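Local atomic coordinates of uncharacterized protein (Bacteroides caccae, PDB entry 4L7A), a protein that is of unknown function but is probably a zinc-binding metallopeptidase of the Peptidase_MA clan. Residues 33-38 / 84-89; 66-71 / 260-265; 75-80 / 253-258; 205-210 / 246-251. All blocks are in the same frame, centred on the assembly; numbering follows the deposited sequence. Where two conformers were deposited one is given.

Overall arrangement
Contacts 2, 3 and 4 are nested along the chain. Contact 4 lies inside the loop closed by contact 3, which lies inside the loop closed by contact 2. Centres of contacts 2 and 3 are about 11 Å apart, those of 3 and 4 about 9 Å. Contact 1 joins the end of helix 17-35 to helix 83-88, with its centre about 15 Å from that of contact 3; Asp78 links the two. Contacts 2 and 3 hold helix 248-260 and the segment after it on helix 59-81, and contact 4 sets the start of the same helix on helix 195-208. Nearby helix 131-153 carries an HEXXH sequence, consistent with a zinc peptidase.

Contact 1 of 4, residues 33-38 / 84-89; sequences NPYNID and DFTRAC
Arg87 of helix 83-88 reaches the C-terminal end of helix 17-35 and bonds to Pro34 O. The donor is NH1, at 2.9 Å, and it stands above the carbonyl plane, 50° out of it. The arginine chain bends at chi3 (68°), and this bend turns the edge of the guanidinium to the carbonyl of Pro34. NH1 also lies 3.5 Å from Tyr35 CA. Beyond the carbonyl, Arg87 NH2 bonds to Asn36 OD1. Asn36 was deposited in two conformers, and this bond belongs to the one given, so it is less certain. In that conformer the amide and guanidinium planes stand 76° apart. Asn36 has positive phi and is the first residue to leave the helix.

A second, apolar touch lies beside the first. Thr86 CG2 meets the Tyr35 ring obliquely, 3.9 Å from CE1. The polar ends of these two side chains turn to one acid: Asp78 of helix 59-81 bonds to Tyr35 OH and to Thr86 OG1. Leu74 of the same helix touches both side chains. Pro34 CB lies 3.7 Å above the Tyr35 ring, over the centre of one face.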
loop_
_atom_site.group_PDB
_atom_site.type_symbol
_atom_site.label_atom_id
_atom_site.label_comp_id
_atom_site.label_asym_id
_atom_site.label_seq_id
_atom_site.Cartn_x
_atom_site.Cartn_y
_atom_site.Cartn_z
ATOM N N ASN A 33 1.325 17.276 10.570
ATOM C CA ASN A 33 1.768 18.517 9.954
ATOM C C ASN A 33 2.165 18.434 8.491
ATOM O O ASN A 33 1.738 19.289 7.749
ATOM C CB ASN A 33 2.819 19.237 10.777
ATOM C CG ASN A 33 2.244 19.761 12.069
ATOM O OD1 ASN A 33 1.034 19.835 12.248
ATOM N ND2 ASN A 33 3.109 20.072 13.001
ATOM N N PRO A 34 2.986 17.445 8.073
ATOM C CA PRO A 34 3.356 17.437 6.659
ATOM C C PRO A 34 2.258 16.913 5.726
ATOM O O PRO A 34 2.181 17.350 4.575
ATOM C CB PRO A 34 4.554 16.481 6.604
ATOM C CG PRO A 34 5.042 16.351 7.951
ATOM C CD PRO A 34 3.847 16.548 8.854
ATOM N N TYR A 35 1.419 15.981 6.197
ATOM C CA TYR A 35 0.510 15.248 5.298
ATOM C C TYR A 35 -0.970 15.286 5.645
ATOM O O TYR A 35 -1.795 14.732 4.919
ATOM C CB TYR A 35 0.934 13.774 5.291
ATOM C CG TYR A 35 2.390 13.548 5.047
ATOM C CD1 TYR A 35 2.948 13.832 3.804
ATOM C CD2 TYR A 35 3.199 13.027 6.012
ATOM C CE1 TYR A 35 4.238 13.627 3.558
ATOM C CE2 TYR A 35 4.535 12.779 5.765
ATOM C CZ TYR A 35 5.039 13.114 4.550
ATOM O OH TYR A 35 6.336 12.876 4.274
ATOM N N ASN A 36 -1.307 15.894 6.773
ATOM C CA ASN A 36 -2.693 15.902 7.280
ATOM C C ASN A 36 -3.252 14.483 7.445
ATOM O O ASN A 36 -4.376 14.201 7.111
ATOM C CB ASN A 36 -3.615 16.760 6.392
ATOM C CG ASN A 36 -3.104 18.174 6.228
ATOM O OD1 ASN A 36 -3.191 18.755 5.161
ATOM N ND2 ASN A 36 -2.549 18.722 7.279
ATOM N N ILE A 37 -2.443 13.586 7.967
ATOM C CA ILE A 37 -2.869 12.220 8.243
ATOM C C ILE A 37 -2.999 12.044 9.733
ATOM O O ILE A 37 -2.103 12.341 10.490
ATOM C CB ILE A 37 -1.883 11.161 7.701
ATOM C CG1 ILE A 37 -1.789 11.242 6.182
ATOM C CG2 ILE A 37 -2.323 9.795 8.118
ATOM C CD1 ILE A 37 -0.611 10.466 5.586
ATOM N N ASP A 38 -4.113 11.499 10.158
ATOM C CA ASP A 38 -4.300 11.215 11.565
ATOM C C ASP A 38 -3.915 9.766 11.757
ATOM O O ASP A 38 -4.641 8.847 11.343
ATOM C CB ASP A 38 -5.757 11.552 11.905
ATOM C CG ASP A 38 -6.102 11.405 13.372
ATOM O OD1 ASP A 38 -5.210 11.269 14.247
ATOM O OD2 ASP A 38 -7.320 11.398 13.643
ATOM N N ASP A 84 3.283 17.686 -2.637
ATOM C CA ASP A 84 1.931 17.880 -3.152
ATOM C C ASP A 84 1.332 16.628 -3.724
ATOM O O ASP A 84 0.158 16.331 -3.537
ATOM C CB ASP A 84 1.925 18.962 -4.223
ATOM C CG ASP A 84 2.096 20.340 -3.633
ATOM O OD1 ASP A 84 1.723 20.519 -2.476
ATOM O OD2 ASP A 84 2.625 21.243 -4.298
ATOM N N PHE A 85 2.163 15.849 -4.380
ATOM C CA PHE A 85 1.724 14.543 -4.905
ATOM C C PHE A 85 1.349 13.620 -3.758
ATOM O O PHE A 85 0.261 13.011 -3.713
ATOM C CB PHE A 85 2.860 13.942 -5.749
ATOM C CG PHE A 85 2.672 12.504 -6.074
ATOM C CD1 PHE A 85 1.748 12.121 -7.027
ATOM C CD2 PHE A 85 3.446 11.549 -5.477
ATOM C CE1 PHE A 85 1.563 10.809 -7.347
ATOM C CE2 PHE A 85 3.295 10.182 -5.801
ATOM C CZ PHE A 85 2.345 9.814 -6.730
ATOM N N THR A 86 2.251 13.519 -2.789
ATOM C CA THR A 86 2.004 12.644 -1.632
ATOM C C THR A 86 0.718 12.997 -0.957
ATOM O O THR A 86 -0.091 12.116 -0.675
ATOM C CB THR A 86 3.169 12.698 -0.627
ATOM O OG1 THR A 86 4.381 12.492 -1.340
ATOM C CG2 THR A 86 3.049 11.613 0.451
ATOM N N ARG A 87 0.500 14.290 -0.738
ATOM C CA ARG A 87 -0.716 14.746 -0.103
ATOM C C ARG A 87 -1.925 14.438 -0.945
ATOM O O ARG A 87 -2.999 14.257 -0.406
ATOM C CB ARG A 87 -0.666 16.264 0.235
ATOM C CG ARG A 87 0.291 16.572 1.403
ATOM C CD ARG A 87 0.756 18.047 1.443
ATOM N NE ARG A 87 -0.375 18.907 1.768
ATOM C CZ ARG A 87 -0.921 19.048 2.991
ATOM N NH1 ARG A 87 -0.469 18.383 4.061
ATOM N NH2 ARG A 87 -1.934 19.883 3.168
ATOM N N ALA A 88 -1.785 14.432 -2.274
ATOM C CA ALA A 88 -2.952 14.256 -3.138
ATOM C C ALA A 88 -3.568 12.864 -3.069
ATOM O O ALA A 88 -4.727 12.721 -3.375
ATOM C CB ALA A 88 -2.622 14.585 -4.593
ATOM N N CYS A 89 -2.791 11.842 -2.724
ATOM C CA CYS A 89 -3.328 10.501 -2.625
ATOM C C CYS A 89 -3.225 9.868 -1.237
ATOM O O CYS A 89 -3.207 8.664 -1.135
ATOM C CB CYS A 89 -2.670 9.598 -3.659
ATOM S SG CYS A 89 -0.892 9.599 -3.699
#

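Contact 2 of 4, residues 66-71 / 260-265; sequences AKIVKH and NEISEL
A 3-10 turn just after helix 248-260 packs on helix 59-81, with Ile262 of the turn and Leu265 just after it set against Ile68 and His71 of the helix. Ile68 CG2 meets Ile262 CD1 at 3.7 Å, the two side chains crossing at about a right angle. On the Ile68 CG1 branch, Leu265 CD1 lies 4.1 Å away.

His71 is held at one edge and over one face. CG lies anti to the backbone N (chi1 -170°), which swings the ring out to the turn. There NE2 donates to Glu261 OE1 at 2.9 Å, with the oxygen only 6° out of the ring plane. This is a His-carboxylate hydrogen bond. It uses the anti lone pair of OE1, and the ring and carboxylate planes are 48° apart. Leu265 CD2 sits over a ring face in a CH-pi contact, 3.8 Å from the centroid. Were His71 an alanine, Glu261 OE1 would probably lose this donor and the methyl Leu265 CD2 its ring face. The other oxygen, Glu261 OE2, pairs with Arg257 NE. At the far end of the segment, Lys67 NZ bonds to the backbone oxygens of Asp266, His269 and Ile270, tying the C-terminal tail to the same helix.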
loop_
_atom_site.group_PDB
_atom_site.type_symbol
_atom_site.label_atom_id
_atom_site.label_comp_id
_atom_site.label_asym_id
_atom_site.label_seq_id
_atom_site.Cartn_x
_atom_site.Cartn_y
_atom_site.Cartn_z
ATOM N N ALA A 66 4.962 3.040 12.477
ATOM C CA ALA A 66 4.799 4.414 12.045
ATOM C C ALA A 66 6.033 4.898 11.326
ATOM O O ALA A 66 5.925 5.645 10.362
ATOM C CB ALA A 66 4.516 5.302 13.199
ATOM N N LYS A 67 7.196 4.477 11.748
ATOM C CA LYS A 67 8.437 4.923 11.091
ATOM C C LYS A 67 8.704 4.170 9.773
ATOM O O LYS A 67 9.250 4.749 8.813
ATOM C CB LYS A 67 9.654 4.747 12.003
ATOM C CG LYS A 67 9.640 5.617 13.239
ATOM C CD LYS A 67 11.003 5.683 13.884
ATOM C CE LYS A 67 11.035 6.736 15.037
ATOM N NZ LYS A 67 12.372 6.717 15.643
ATOM N N ILE A 68 8.359 2.886 9.736
ATOM C CA ILE A 68 8.536 2.090 8.523
ATOM C C ILE A 68 7.602 2.593 7.407
ATOM O O ILE A 68 8.012 2.739 6.227
ATOM C CB ILE A 68 8.350 0.623 8.840
ATOM C CG1 ILE A 68 9.532 0.193 9.734
ATOM C CG2 ILE A 68 8.324 -0.209 7.588
ATOM C CD1 ILE A 68 9.450 -1.247 10.245
ATOM N N VAL A 69 6.353 2.825 7.773
ATOM C CA VAL A 69 5.328 3.316 6.825
ATOM C C VAL A 69 5.718 4.675 6.219
ATOM O O VAL A 69 5.555 4.913 5.013
ATOM C CB VAL A 69 3.980 3.384 7.518
ATOM C CG1 VAL A 69 2.942 4.078 6.689
ATOM C CG2 VAL A 69 3.479 1.961 7.798
ATOM N N LYS A 70 6.283 5.553 7.041
ATOM C CA LYS A 70 6.679 6.859 6.574
ATOM C C LYS A 70 7.882 6.748 5.690
ATOM O O LYS A 70 7.926 7.345 4.610
ATOM C CB LYS A 70 6.986 7.774 7.746
ATOM C CG LYS A 70 7.496 9.172 7.354
ATOM C CD LYS A 70 7.606 10.077 8.588
ATOM C CE LYS A 70 8.793 11.051 8.491
ATOM N NZ LYS A 70 8.580 12.034 7.371
ATOM N N HIS A 71 8.834 5.933 6.095
ATOM C CA HIS A 71 10.081 5.741 5.301
ATOM C C HIS A 71 9.878 5.095 3.929
ATOM O O HIS A 71 10.511 5.496 2.943
ATOM C CB HIS A 71 11.086 4.887 6.066
ATOM C CG HIS A 71 12.429 4.849 5.432
ATOM N ND1 HIS A 71 13.266 5.952 5.418
ATOM C CD2 HIS A 71 13.072 3.871 4.757
ATOM C CE1 HIS A 71 14.387 5.637 4.800
ATOM N NE2 HIS A 71 14.294 4.384 4.384
ATOM N N ASN A 260 14.578 -1.941 1.598
ATOM C CA ASN A 260 15.823 -2.626 2.003
ATOM C C ASN A 260 16.608 -1.936 3.097
ATOM O O ASN A 260 17.509 -2.524 3.637
ATOM C CB ASN A 260 16.780 -2.815 0.834
ATOM C CG ASN A 260 16.437 -4.028 -0.003
ATOM O OD1 ASN A 260 15.756 -4.985 0.448
ATOM N ND2 ASN A 260 16.887 -3.997 -1.255
ATOM N N GLU A 261 16.262 -0.688 3.388
ATOM C CA GLU A 261 16.893 0.131 4.419
ATOM C C GLU A 261 16.191 0.025 5.772
ATOM O O GLU A 261 16.612 0.677 6.725
ATOM C CB GLU A 261 16.822 1.610 4.013
ATOM C CG GLU A 261 17.835 1.985 3.008
ATOM C CD GLU A 261 17.581 3.340 2.378
ATOM O OE1 GLU A 261 16.675 4.103 2.825
ATOM O OE2 GLU A 261 18.273 3.613 1.399
ATOM N N ILE A 262 15.164 -0.803 5.895
ATOM C CA ILE A 262 14.399 -0.825 7.141
ATOM C C ILE A 262 15.286 -1.047 8.386
ATOM O O ILE A 262 15.148 -0.331 9.365
ATOM C CB ILE A 262 13.217 -1.821 7.053
ATOM C CG1 ILE A 262 12.132 -1.202 6.195
ATOM C CG2 ILE A 262 12.689 -2.193 8.433
ATOM C CD1 ILE A 262 10.993 -2.143 5.842
ATOM N N SER A 263 16.203 -2.009 8.334
ATOM C CA SER A 263 17.008 -2.282 9.519
ATOM C C SER A 263 17.989 -1.178 9.834
ATOM O O SER A 263 18.552 -1.207 10.858
ATOM C CB SER A 263 17.809 -3.565 9.387
ATOM O OG SER A 263 18.703 -3.432 8.325
ATOM N N GLU A 264 18.185 -0.212 8.957
ATOM C CA GLU A 264 18.988 0.977 9.292
ATOM C C GLU A 264 18.189 2.072 10.018
ATOM O O GLU A 264 18.767 3.046 10.460
ATOM C CB GLU A 264 19.618 1.581 8.028
ATOM C CG GLU A 264 20.494 0.599 7.254
ATOM C CD GLU A 264 20.863 1.096 5.846
ATOM O OE1 GLU A 264 21.032 2.318 5.650
ATOM O OE2 GLU A 264 20.984 0.247 4.935
ATOM N N LEU A 265 16.868 1.935 10.140
ATOM C CA LEU A 265 16.087 2.958 10.822
ATOM C C LEU A 265 16.247 2.832 12.334
ATOM O O LEU A 265 16.602 1.757 12.841
ATOM C CB LEU A 265 14.612 2.846 10.467
ATOM C CG LEU A 265 14.234 3.032 8.991
ATOM C CD1 LEU A 265 12.831 2.462 8.732
ATOM C CD2 LEU A 265 14.313 4.489 8.639
#

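Contact 3 of 4, residues 75-80 / 253-258; sequences EAYDEV and KVIARR
Arg258 runs extended from its CB toward helix 59-81, between Ala76, Glu75 and Glu79. With CG anti to the carbonyl carbon (chi1 -77°), the chain carries CD to within 3.8 Å of Ala76 CB. NE then bonds to Glu79 OE1 at 3.1 Å. NH2 bonds to the same oxygen at 2.9 Å, a side-on grip with OE1 close to the guanidinium plane. NH1 takes a longer bond, 3.3 Å, to Glu75 OE1, which it meets from above the carboxylate plane. It also donates to His71 O. Glu75 CB lies over one face of the group.

The four charged residues form a salt-bridge network between two helices. The axes of 75-80 and 253-258 approach to 9.4 Å at 139° between directions. Arg257 meets Glu79 end-on, NH2 to OE1 and NH1 to OE2, both on syn lone pairs, with the flat groups nearly coplanar. Glu79 OE1 thus accepts three bonds from two arginines. With a leucine in place of Arg258, Glu79 OE1 is likely to lose two of those three bonds and Glu75 OE1 its charged mate here.

Among the apolar side chains, Ala76 CB rests 3.8 Å from Ile255 CG1, and Val80 CG2 lies 3.9 Å from Val254 CG2.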
loop_
_atom_site.group_PDB
_atom_site.type_symbol
_atom_site.label_atom_id
_atom_site.label_comp_id
_atom_site.label_asym_id
_atom_site.label_seq_id
_atom_site.Cartn_x
_atom_site.Cartn_y
_atom_site.Cartn_z
ATOM N N GLU A 75 7.775 9.027 2.451
ATOM C CA GLU A 75 9.017 9.602 1.990
ATOM C C GLU A 75 9.420 9.211 0.577
ATOM O O GLU A 75 10.170 9.959 -0.065
ATOM C CB GLU A 75 10.164 9.337 2.958
ATOM C CG GLU A 75 10.092 10.215 4.212
ATOM C CD GLU A 75 11.272 9.936 5.144
ATOM O OE1 GLU A 75 12.414 9.736 4.683
ATOM O OE2 GLU A 75 11.057 9.856 6.334
ATOM N N ALA A 76 8.913 8.081 0.083
ATOM C CA ALA A 76 9.237 7.649 -1.267
ATOM C C ALA A 76 8.501 8.492 -2.289
ATOM O O ALA A 76 9.036 8.972 -3.297
ATOM C CB ALA A 76 8.906 6.149 -1.436
ATOM N N TYR A 77 7.236 8.643 -2.024
ATOM C CA TYR A 77 6.385 9.512 -2.799
ATOM C C TYR A 77 6.922 10.947 -2.758
ATOM O O TYR A 77 6.972 11.592 -3.804
ATOM C CB TYR A 77 4.952 9.444 -2.290
ATOM C CG TYR A 77 4.126 8.231 -2.732
ATOM C CD1 TYR A 77 4.708 7.011 -3.064
ATOM C CD2 TYR A 77 2.713 8.316 -2.783
ATOM C CE1 TYR A 77 3.907 5.891 -3.475
ATOM C CE2 TYR A 77 1.931 7.247 -3.138
ATOM C CZ TYR A 77 2.526 6.033 -3.499
ATOM O OH TYR A 77 1.718 5.026 -3.882
ATOM N N ASP A 78 7.360 11.418 -1.587
ATOM C CA ASP A 78 7.916 12.758 -1.495
ATOM C C ASP A 78 9.156 12.860 -2.361
ATOM O O ASP A 78 9.276 13.789 -3.123
ATOM C CB ASP A 78 8.356 13.139 -0.073
ATOM C CG ASP A 78 7.207 13.424 0.865
ATOM O OD1 ASP A 78 6.068 13.663 0.407
ATOM O OD2 ASP A 78 7.478 13.443 2.096
ATOM N N GLU A 79 10.065 11.893 -2.248
ATOM C CA GLU A 79 11.313 11.925 -3.009
ATOM C C GLU A 79 11.092 12.017 -4.525
ATOM O O GLU A 79 11.790 12.726 -5.223
ATOM C CB GLU A 79 12.137 10.670 -2.706
ATOM C CG GLU A 79 13.569 10.726 -3.183
ATOM C CD GLU A 79 14.341 9.440 -2.839
ATOM O OE1 GLU A 79 14.268 8.907 -1.709
ATOM O OE2 GLU A 79 15.006 8.940 -3.734
ATOM N N VAL A 80 10.132 11.269 -5.044
ATOM C CA VAL A 80 9.940 11.251 -6.482
ATOM C C VAL A 80 8.909 12.243 -6.994
ATOM O O VAL A 80 9.102 12.798 -8.057
ATOM C CB VAL A 80 9.597 9.851 -6.931
ATOM C CG1 VAL A 80 9.393 9.800 -8.456
ATOM C CG2 VAL A 80 10.759 8.926 -6.523
ATOM N N LYS A 253 12.022 2.015 -7.961
ATOM C CA LYS A 253 13.378 1.801 -7.485
ATOM C C LYS A 253 13.599 2.435 -6.146
ATOM O O LYS A 253 14.256 1.851 -5.299
ATOM C CB LYS A 253 14.400 2.330 -8.480
ATOM C CG LYS A 253 14.591 1.399 -9.669
ATOM C CD LYS A 253 14.786 2.155 -10.999
ATOM C CE LYS A 253 16.115 2.864 -11.082
ATOM N NZ LYS A 253 17.122 1.968 -11.650
ATOM N N VAL A 254 13.044 3.624 -5.961
ATOM C CA VAL A 254 13.163 4.320 -4.690
ATOM C C VAL A 254 12.450 3.541 -3.560
ATOM O O VAL A 254 13.008 3.368 -2.488
ATOM C CB VAL A 254 12.690 5.769 -4.819
ATOM C CG1 VAL A 254 12.463 6.406 -3.450
ATOM C CG2 VAL A 254 13.732 6.561 -5.643
ATOM N N ILE A 255 11.279 2.999 -3.842
ATOM C CA ILE A 255 10.578 2.143 -2.886
ATOM C C ILE A 255 11.418 0.920 -2.520
ATOM O O ILE A 255 11.626 0.655 -1.334
ATOM C CB ILE A 255 9.197 1.722 -3.420
ATOM C CG1 ILE A 255 8.275 2.947 -3.347
ATOM C CG2 ILE A 255 8.616 0.524 -2.598
ATOM C CD1 ILE A 255 6.972 2.853 -4.047
ATOM N N ALA A 256 11.974 0.222 -3.527
ATOM C CA ALA A 256 12.833 -0.912 -3.259
ATOM C C ALA A 256 14.073 -0.553 -2.413
ATOM O O ALA A 256 14.454 -1.312 -1.511
ATOM C CB ALA A 256 13.282 -1.597 -4.569
ATOM N N ARG A 257 14.695 0.584 -2.688
ATOM C CA ARG A 257 15.847 0.998 -1.926
ATOM C C ARG A 257 15.424 1.232 -0.490
ATOM O O ARG A 257 16.110 0.834 0.463
ATOM C CB ARG A 257 16.428 2.289 -2.505
ATOM C CG ARG A 257 17.777 2.644 -1.993
ATOM C CD ARG A 257 18.157 4.116 -2.260
ATOM N NE ARG A 257 17.460 5.028 -1.353
ATOM C CZ ARG A 257 16.674 6.051 -1.692
ATOM N NH1 ARG A 257 16.412 6.374 -2.940
ATOM N NH2 ARG A 257 16.147 6.798 -0.744
ATOM N N ARG A 258 14.289 1.893 -0.327
ATOM C CA ARG A 258 13.819 2.219 1.020
ATOM C C ARG A 258 13.393 1.009 1.864
ATOM O O ARG A 258 13.745 0.924 3.043
ATOM C CB ARG A 258 12.738 3.291 0.949
ATOM C CG ARG A 258 13.315 4.687 0.701
ATOM C CD ARG A 258 12.223 5.620 0.268
ATOM N NE ARG A 258 12.763 6.968 0.195
ATOM C CZ ARG A 258 12.976 7.744 1.243
ATOM N NH1 ARG A 258 12.642 7.355 2.471
ATOM N NH2 ARG A 258 13.515 8.930 1.051
#

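Contact 4 of 4, residues 205-210 / 246-251; sequences CFLTYP and VDLDLL
Asp249 OD1 lies 3.6 Å from Phe206 CZ and is held by a salt bridge to Arg252 NH2, one turn further along helix 248-260. The carboxylate is tilted 36° from the phenyl plane and meets the ring obliquely. Asp249 CB points away from helix 195-208. Its CG is anti to the backbone N (chi1 -167°), and this brings the carboxylate back to the ring.

The rest of the contact is apolar. Phe206 CD2 meets Leu248 CD2 at 3.6 Å, again obliquely to the ring. Leu248 divides its two methyl groups between neighbouring residues: CD2 goes to Phe206, and CD1 lies 3.7 Å from Leu207 CD2. The Leu207 and Leu248 side chains cross at about a right angle. The same Leu207 methyl also reaches Leu251, with CD2 3.9 Å from Leu251 CG, while Leu207 CD1 touches Leu251 CD2. Leu207 thus sits between two leucines one turn apart on the partner helix.

That helix starts at an N-cap. Asp247 OD1 accepts from Leu250 N at 3.2 Å, a nearly straight bond at 174°. The cap probably steadies the first turn, which carries Leu248 and Leu251.

Outside the pair, Trp214 meets the Phe206 ring edge-to-face, and Val236 of helix 211-244 touches Leu248. On another side of its helix Thr208 touches His143, on the helix with the HEXXH sequence. The arrangement is a buried helix-helix interface with a leucine and phenylalanine core, made where helix 248-260 begins at its Asp N-cap.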
loop_
_atom_site.group_PDB
_atom_site.type_symbol
_atom_site.label_atom_id
_atom_site.label_comp_id
_atom_site.label_asym_id
_atom_site.label_seq_id
_atom_site.Cartn_x
_atom_site.Cartn_y
_atom_site.Cartn_z
ATOM N N CYS A 205 1.346 -3.407 -8.164
ATOM C CA CYS A 205 2.295 -4.529 -8.410
ATOM C C CYS A 205 3.638 -4.014 -8.924
ATOM O O CYS A 205 4.709 -4.427 -8.460
ATOM C CB CYS A 205 1.725 -5.549 -9.372
ATOM S SG CYS A 205 0.291 -6.485 -8.709
ATOM N N PHE A 206 3.591 -3.092 -9.874
ATOM C CA PHE A 206 4.805 -2.552 -10.412
ATOM C C PHE A 206 5.637 -1.887 -9.320
ATOM O O PHE A 206 6.861 -2.085 -9.276
ATOM C CB PHE A 206 4.529 -1.549 -11.535
ATOM C CG PHE A 206 5.768 -1.093 -12.233
ATOM C CD1 PHE A 206 6.504 -1.983 -13.007
ATOM C CD2 PHE A 206 6.220 0.199 -12.083
ATOM C CE1 PHE A 206 7.685 -1.594 -13.658
ATOM C CE2 PHE A 206 7.386 0.615 -12.741
ATOM C CZ PHE A 206 8.124 -0.298 -13.542
ATOM N N LEU A 207 4.987 -1.155 -8.407
ATOM C CA LEU A 207 5.725 -0.458 -7.398
ATOM C C LEU A 207 6.297 -1.355 -6.306
ATOM O O LEU A 207 7.294 -1.015 -5.757
ATOM C CB LEU A 207 4.885 0.684 -6.774
ATOM C CG LEU A 207 4.554 1.853 -7.681
ATOM C CD1 LEU A 207 3.760 2.942 -6.909
ATOM C CD2 LEU A 207 5.867 2.439 -8.226
ATOM N N THR A 208 5.656 -2.479 -5.990
ATOM C CA THR A 208 6.029 -3.296 -4.854
ATOM C C THR A 208 6.738 -4.637 -5.221
ATOM O O THR A 208 7.560 -5.099 -4.450
ATOM C CB THR A 208 4.822 -3.670 -3.974
ATOM O OG1 THR A 208 3.840 -4.387 -4.735
ATOM C CG2 THR A 208 4.180 -2.458 -3.401
ATOM N N TYR A 209 6.441 -5.220 -6.393
ATOM C CA TYR A 209 7.069 -6.507 -6.807
ATOM C C TYR A 209 8.581 -6.363 -7.083
ATOM O O TYR A 209 8.979 -5.467 -7.842
ATOM C CB TYR A 209 6.419 -7.051 -8.071
ATOM C CG TYR A 209 5.068 -7.723 -7.900
ATOM C CD1 TYR A 209 4.302 -7.534 -6.760
ATOM C CD2 TYR A 209 4.497 -8.435 -8.963
ATOM C CE1 TYR A 209 3.062 -8.157 -6.613
ATOM C CE2 TYR A 209 3.252 -9.044 -8.828
ATOM C CZ TYR A 209 2.551 -8.919 -7.661
ATOM O OH TYR A 209 1.331 -9.494 -7.539
ATOM N N PRO A 210 9.418 -7.192 -6.441
ATOM C CA PRO A 210 10.781 -7.198 -6.890
ATOM C C PRO A 210 10.809 -7.702 -8.334
ATOM O O PRO A 210 9.884 -8.375 -8.832
ATOM C CB PRO A 210 11.464 -8.212 -5.972
ATOM C CG PRO A 210 10.617 -8.270 -4.731
ATOM C CD PRO A 210 9.219 -8.031 -5.253
ATOM N N VAL A 246 5.257 12.263 -12.205
ATOM C CA VAL A 246 5.971 11.252 -11.463
ATOM C C VAL A 246 6.563 10.278 -12.462
ATOM O O VAL A 246 5.864 9.796 -13.341
ATOM C CB VAL A 246 4.993 10.499 -10.513
ATOM C CG1 VAL A 246 5.590 9.184 -10.051
ATOM C CG2 VAL A 246 4.616 11.353 -9.362
ATOM N N ASP A 247 7.832 9.956 -12.265
ATOM C CA ASP A 247 8.526 8.915 -13.019
ATOM C C ASP A 247 8.298 7.578 -12.255
ATOM O O ASP A 247 8.886 7.334 -11.201
ATOM C CB ASP A 247 10.000 9.305 -13.120
ATOM C CG ASP A 247 10.857 8.245 -13.814
ATOM O OD1 ASP A 247 10.412 7.073 -13.994
ATOM O OD2 ASP A 247 12.023 8.585 -14.134
ATOM N N LEU A 248 7.431 6.735 -12.787
ATOM C CA LEU A 248 7.026 5.573 -12.076
ATOM C C LEU A 248 8.171 4.518 -11.887
ATOM O O LEU A 248 8.279 3.901 -10.815
ATOM C CB LEU A 248 5.847 4.906 -12.782
ATOM C CG LEU A 248 5.098 3.844 -11.955
ATOM C CD1 LEU A 248 4.323 4.512 -10.847
ATOM C CD2 LEU A 248 4.132 3.058 -12.830
ATOM N N ASP A 249 9.014 4.328 -12.899
ATOM C CA ASP A 249 10.167 3.406 -12.769
ATOM C C ASP A 249 11.096 3.874 -11.659
ATOM O O ASP A 249 11.532 3.073 -10.820
ATOM C CB ASP A 249 10.940 3.198 -14.103
ATOM C CG ASP A 249 11.917 2.008 -14.037
ATOM O OD1 ASP A 249 11.572 0.873 -13.544
ATOM O OD2 ASP A 249 13.074 2.183 -14.461
ATOM N N LEU A 250 11.358 5.172 -11.619
ATOM C CA LEU A 250 12.158 5.729 -10.550
ATOM C C LEU A 250 11.505 5.481 -9.185
ATOM O O LEU A 250 12.190 5.142 -8.228
ATOM C CB LEU A 250 12.349 7.221 -10.788
ATOM C CG LEU A 250 13.173 7.926 -9.727
ATOM C CD1 LEU A 250 14.547 7.267 -9.615
ATOM C CD2 LEU A 250 13.264 9.486 -10.042
ATOM N N LEU A 251 10.192 5.706 -9.103
ATOM C CA LEU A 251 9.452 5.500 -7.861
ATOM C C LEU A 251 9.537 4.037 -7.430
ATOM O O LEU A 251 9.766 3.750 -6.258
ATOM C CB LEU A 251 7.987 5.969 -7.952
ATOM C CG LEU A 251 7.093 5.805 -6.702
ATOM C CD1 LEU A 251 7.631 6.526 -5.514
ATOM C CD2 LEU A 251 5.734 6.352 -6.970
#